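Local coordinates for protein citrate synthase (Mycobacterium tuberculosis, PDB 4TVM) that catalyses the condensation of oxaloacetate with acetyl-CoA and water to give citrate and CoA, a step of the Krebs cycle, at residues Y74-L79 with D316-I321; I321-A326 with D366-L371. One frame throughout, in Å; residues are numbered along the deposited sequence.

Interaction 1: Y74-L79 with D316-I321; sequences YPIDQL and DPRARI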
# COMPACT_ATOMS: atom_id res chain seq x y z
N TYR A 74 -4.45 -1.66 -28.36
CA TYR A 74 -5.05 -0.51 -29.02
C TYR A 74 -4.34 0.78 -28.66
O TYR A 74 -4.16 1.05 -27.49
CB TYR A 74 -6.49 -0.38 -28.61
CG TYR A 74 -7.35 -1.55 -28.98
CD1 TYR A 74 -7.70 -1.79 -30.31
CD2 TYR A 74 -7.84 -2.42 -28.00
CE1 TYR A 74 -8.49 -2.87 -30.66
CE2 TYR A 74 -8.65 -3.49 -28.34
CZ TYR A 74 -8.97 -3.71 -29.67
OH TYR A 74 -9.78 -4.75 -30.02
N PRO A 75 -3.96 1.58 -29.66
CA PRO A 75 -3.23 2.79 -29.26
C PRO A 75 -4.08 3.87 -28.58
O PRO A 75 -5.29 3.96 -28.79
CB PRO A 75 -2.61 3.29 -30.58
CG PRO A 75 -2.48 2.05 -31.41
CD PRO A 75 -3.73 1.25 -31.09
N ILE A 76 -3.40 4.69 -27.76
CA ILE A 76 -4.04 5.62 -26.86
C ILE A 76 -4.70 6.71 -27.64
O ILE A 76 -5.76 7.19 -27.25
CB ILE A 76 -3.04 6.20 -25.84
CG1 ILE A 76 -3.78 6.82 -24.64
CG2 ILE A 76 -2.08 7.22 -26.46
CD1 ILE A 76 -4.74 5.88 -23.96
N ASP A 77 -4.10 7.11 -28.76
CA ASP A 77 -4.67 8.18 -29.57
C ASP A 77 -6.02 7.73 -30.10
O ASP A 77 -6.95 8.51 -30.15
CB ASP A 77 -3.71 8.66 -30.68
CG ASP A 77 -3.25 7.54 -31.64
OD1 ASP A 77 -3.73 6.40 -31.55
OD2 ASP A 77 -2.38 7.82 -32.48
N GLN A 78 -6.14 6.46 -30.47
CA GLN A 78 -7.42 5.94 -30.99
C GLN A 78 -8.53 5.86 -29.91
O GLN A 78 -9.67 6.27 -30.14
CB GLN A 78 -7.20 4.58 -31.69
CG GLN A 78 -6.66 4.68 -33.13
CD GLN A 78 -6.24 3.35 -33.75
OE1 GLN A 78 -5.12 3.19 -34.26
NE2 GLN A 78 -7.12 2.40 -33.73
N LEU A 79 -8.19 5.40 -28.71
CA LEU A 79 -9.22 5.30 -27.63
C LEU A 79 -9.64 6.65 -27.14
O LEU A 79 -10.82 6.91 -26.88
CB LEU A 79 -8.68 4.49 -26.46
CG LEU A 79 -8.11 3.13 -26.85
CD1 LEU A 79 -7.11 2.68 -25.81
CD2 LEU A 79 -9.24 2.14 -27.06
N ASP A 316 5.71 11.77 -25.16
CA ASP A 316 4.65 10.92 -24.68
C ASP A 316 3.52 11.02 -25.68
O ASP A 316 3.19 12.13 -26.09
CB ASP A 316 4.20 11.45 -23.33
CG ASP A 316 3.38 10.45 -22.56
OD1 ASP A 316 2.30 10.04 -23.05
OD2 ASP A 316 3.83 10.09 -21.46
N PRO A 317 2.91 9.88 -26.09
CA PRO A 317 1.76 10.08 -26.96
C PRO A 317 0.62 10.82 -26.28
O PRO A 317 -0.07 11.57 -26.93
CB PRO A 317 1.31 8.66 -27.31
CG PRO A 317 2.51 7.81 -27.08
CD PRO A 317 3.23 8.45 -25.92
N ARG A 318 0.44 10.62 -24.97
CA ARG A 318 -0.61 11.34 -24.25
C ARG A 318 -0.34 12.81 -24.28
O ARG A 318 -1.21 13.62 -24.61
CB ARG A 318 -0.66 10.94 -22.79
CG ARG A 318 -0.99 9.48 -22.55
CD ARG A 318 -0.65 9.09 -21.13
NE ARG A 318 0.66 9.61 -20.72
CZ ARG A 318 1.38 9.11 -19.73
NH1 ARG A 318 0.93 8.10 -19.00
NH2 ARG A 318 2.56 9.65 -19.43
N ALA A 319 0.88 13.17 -23.91
CA ALA A 319 1.26 14.58 -23.83
C ALA A 319 0.65 15.35 -24.99
O ALA A 319 -0.01 16.37 -24.79
CB ALA A 319 2.76 14.73 -23.84
N ARG A 320 0.82 14.83 -26.20
CA ARG A 320 0.43 15.55 -27.39
C ARG A 320 -1.09 15.69 -27.49
O ARG A 320 -1.61 16.73 -27.90
CB ARG A 320 0.95 14.83 -28.64
CG ARG A 320 2.32 14.17 -28.48
CD ARG A 320 3.09 14.14 -29.79
NE ARG A 320 2.26 13.68 -30.90
CZ ARG A 320 2.73 13.23 -32.07
NH1 ARG A 320 4.03 13.16 -32.31
NH2 ARG A 320 1.86 12.85 -33.00
N ILE A 321 -1.81 14.63 -27.14
CA ILE A 321 -3.26 14.70 -27.14
C ILE A 321 -3.67 15.73 -26.11
O ILE A 321 -4.55 16.54 -26.34
CB ILE A 321 -3.90 13.34 -26.80
CG1 ILE A 321 -3.65 12.34 -27.92
CG2 ILE A 321 -5.40 13.49 -26.61
CD1 ILE A 321 -3.56 10.91 -27.42

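Interaction 2: I321-A326 with D366-L371; sequences IVKEQA and DFYTGL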
# COMPACT_ATOMS: atom_id res chain seq x y z
N ILE A 321 -1.81 14.63 -27.14
CA ILE A 321 -3.26 14.70 -27.14
C ILE A 321 -3.67 15.73 -26.11
O ILE A 321 -4.55 16.54 -26.34
CB ILE A 321 -3.90 13.34 -26.80
CG1 ILE A 321 -3.65 12.34 -27.92
CG2 ILE A 321 -5.40 13.49 -26.61
CD1 ILE A 321 -3.56 10.91 -27.42
N VAL A 322 -2.99 15.71 -24.97
CA VAL A 322 -3.35 16.59 -23.87
C VAL A 322 -3.16 18.08 -24.20
O VAL A 322 -4.02 18.89 -23.89
CB VAL A 322 -2.62 16.20 -22.56
CG1 VAL A 322 -2.94 17.19 -21.46
CG2 VAL A 322 -3.06 14.81 -22.12
N LYS A 323 -2.05 18.45 -24.83
CA LYS A 323 -1.84 19.84 -25.24
C LYS A 323 -2.98 20.33 -26.14
O LYS A 323 -3.41 21.48 -26.06
CB LYS A 323 -0.51 20.01 -25.97
CG LYS A 323 -0.22 21.45 -26.35
CD LYS A 323 1.09 21.59 -27.11
CE LYS A 323 1.34 23.03 -27.53
NZ LYS A 323 2.25 23.16 -28.70
N GLU A 324 -3.45 19.42 -26.98
CA GLU A 324 -4.52 19.71 -27.92
C GLU A 324 -5.81 20.08 -27.20
O GLU A 324 -6.41 21.12 -27.47
CB GLU A 324 -4.74 18.48 -28.82
CG GLU A 324 -4.95 18.79 -30.28
CD GLU A 324 -5.78 17.72 -30.96
OE1 GLU A 324 -5.47 16.50 -30.79
OE2 GLU A 324 -6.75 18.09 -31.66
N GLN A 325 -6.24 19.22 -26.28
CA GLN A 325 -7.46 19.49 -25.54
C GLN A 325 -7.22 20.68 -24.60
O GLN A 325 -8.12 21.46 -24.34
CB GLN A 325 -7.92 18.25 -24.76
CG GLN A 325 -9.42 18.21 -24.47
CD GLN A 325 -10.26 17.77 -25.66
OE1 GLN A 325 -9.73 17.28 -26.66
NE2 GLN A 325 -11.58 17.96 -25.56
N ALA A 326 -5.99 20.86 -24.14
CA ALA A 326 -5.66 22.04 -23.31
C ALA A 326 -5.81 23.38 -24.04
O ALA A 326 -6.38 24.33 -23.49
CB ALA A 326 -4.25 21.92 -22.75
N ASP A 366 2.95 16.72 -17.44
CA ASP A 366 1.95 16.68 -16.38
C ASP A 366 1.42 18.10 -16.21
O ASP A 366 0.39 18.33 -15.59
CB ASP A 366 2.60 16.23 -15.08
CG ASP A 366 3.10 14.80 -15.15
OD1 ASP A 366 2.36 13.95 -15.70
OD2 ASP A 366 4.22 14.53 -14.66
N PHE A 367 2.18 19.05 -16.73
CA PHE A 367 1.86 20.46 -16.71
C PHE A 367 0.51 20.77 -17.34
O PHE A 367 -0.26 21.57 -16.78
CB PHE A 367 2.98 21.19 -17.47
CG PHE A 367 2.74 22.65 -17.70
CD1 PHE A 367 2.04 23.08 -18.82
CD2 PHE A 367 3.28 23.59 -16.85
CE1 PHE A 367 1.86 24.43 -19.05
CE2 PHE A 367 3.09 24.94 -17.08
CZ PHE A 367 2.38 25.36 -18.18
N TYR A 368 0.21 20.16 -18.48
CA TYR A 368 -1.00 20.53 -19.23
C TYR A 368 -2.24 20.01 -18.54
O TYR A 368 -3.25 20.70 -18.51
CB TYR A 368 -0.97 20.04 -20.69
CG TYR A 368 0.10 20.70 -21.52
CD1 TYR A 368 0.07 22.07 -21.76
CD2 TYR A 368 1.16 19.96 -22.05
CE1 TYR A 368 1.06 22.69 -22.51
CE2 TYR A 368 2.16 20.57 -22.78
CZ TYR A 368 2.11 21.93 -23.00
OH TYR A 368 3.11 22.52 -23.76
N THR A 369 -2.16 18.82 -17.96
CA THR A 369 -3.32 18.24 -17.29
C THR A 369 -3.77 19.06 -16.10
O THR A 369 -4.94 19.11 -15.77
CB THR A 369 -3.05 16.81 -16.83
OG1 THR A 369 -2.35 16.10 -17.87
CG2 THR A 369 -4.36 16.09 -16.53
N GLY A 370 -2.82 19.71 -15.44
CA GLY A 370 -3.12 20.54 -14.29
C GLY A 370 -3.98 21.72 -14.68
O GLY A 370 -5.00 22.03 -14.05
N LEU A 371 -3.57 22.37 -15.76
CA LEU A 371 -4.23 23.57 -16.25
C LEU A 371 -5.64 23.26 -16.62
O LEU A 371 -6.56 23.98 -16.26
CB LEU A 371 -3.52 24.12 -17.48
CG LEU A 371 -2.00 24.22 -17.28
CD1 LEU A 371 -1.35 24.77 -18.54
CD2 LEU A 371 -1.68 25.06 -16.05

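Interaction 1: Y74-L79 with D316-I321
Ile76 and Ile321 carry most of this contact, with smaller shares from Arg318, Asp77 and Pro317. Ile76 points toward helix 317-329 from the first turn of helix 76-82. Its CG1 lies anti to the backbone N (chi1 -162°), and its CG2 sits between the N and the carbonyl carbon. The two branches meet different partners. CG2 touches Pro317 CB at 3.8 Å, with the two side chains crossing at about a right angle. The same methyl reaches Ile321 CD1 at 4.1 Å. CG1 faces the aliphatic part of Arg318 and comes to 4.4 Å from its CG.

Ile321 directs CD1 at helix 76-82. This methyl lies against the backbone of Asp77, 3.6 Å from its CA, and also meets Asp77 CB. The packing is apolar throughout, and Asp77 forms its exposed border.

The contact joins two helix starts in the mainly helical citrate synthase fold. Pro75, the last residue of strand 74-75, is the N-cap of helix 76-82. Asp316 is the N-cap of helix 317-329. Its OD1 accepts the capping bond from Arg318 N at 2.7 Å, through the lone pair turned away from OD2. The salt bridge modelled between this carboxylate and the Arg318 guanidinium group is too short to be taken at face value. Arg318 belongs to the oxaloacetate pocket and, besides facing Ile76 with its CG, touches the bound ligand. Leu228 of helix 216-229 touches both Ile76 and Arg318, and Met224 of that helix touches Ile321.

Interaction 2: I321-A326 with D366-L371
Tyr368 has CG anti to its carbonyl carbon, and Lys323 has CG anti to its backbone N (chi1 -177°). These torsions lay the two side chains alongside each other, pointing the same way. The lysine is extended beyond CG and follows the tyrosine from ring to hydroxyl. Lys323 CB stands over the ring centre, 4.2 Å from the centroid and 12° off the normal, a CH-pi contact. Further out, Lys323 CD lies 4.0 Å from Tyr368 OH. Phe367 CD1 lies over the opposite face of the ring, toward its rim, so the ring is held between lysine and phenylalanine.

In this mainly helical citrate synthase fold, the axes of segments 321-326 and 367-371 approach to 9.1 Å, with 30° between their directions. Val322 and Ala326, one turn apart on helix 317-329, both point toward helix 367-375. Val322 CG1 comes to 3.5 Å from Tyr368 CB and also meets Thr369 OG1. Ala326 CB meets Tyr368 CB at 4.3 Å. Leu228 and Leu225 of helix 216-229 touch Val322 and Thr369 respectively. Two residues before Tyr368, Asp366 touches the bound oxaloacetate and is probably an active-site residue.

Overall arrangement
From the N terminus, the chain passes through strand 74-75 into helix 76-82. A long, mainly helical part follows before helix 317-329. Interaction 1 closes this loop of 236 residues by bringing the two helix starts together. Helix 317-329 continues directly into interaction 2, which closes a shorter loop of 39 residues at helix 367-375. The loops follow in series, neither nested nor crossed. Ile321 lies in a segment of both, though it makes contact only in interaction 1. The centres of the two interactions lie about 12 Å apart. Helix 317-329 thus links helix 76-82 to helix 367-375. Helix 216-229 touches both contacts. The segments of each interaction hold one oxaloacetate-pocket residue, Arg318 in interaction 1 and Asp366 in interaction 2.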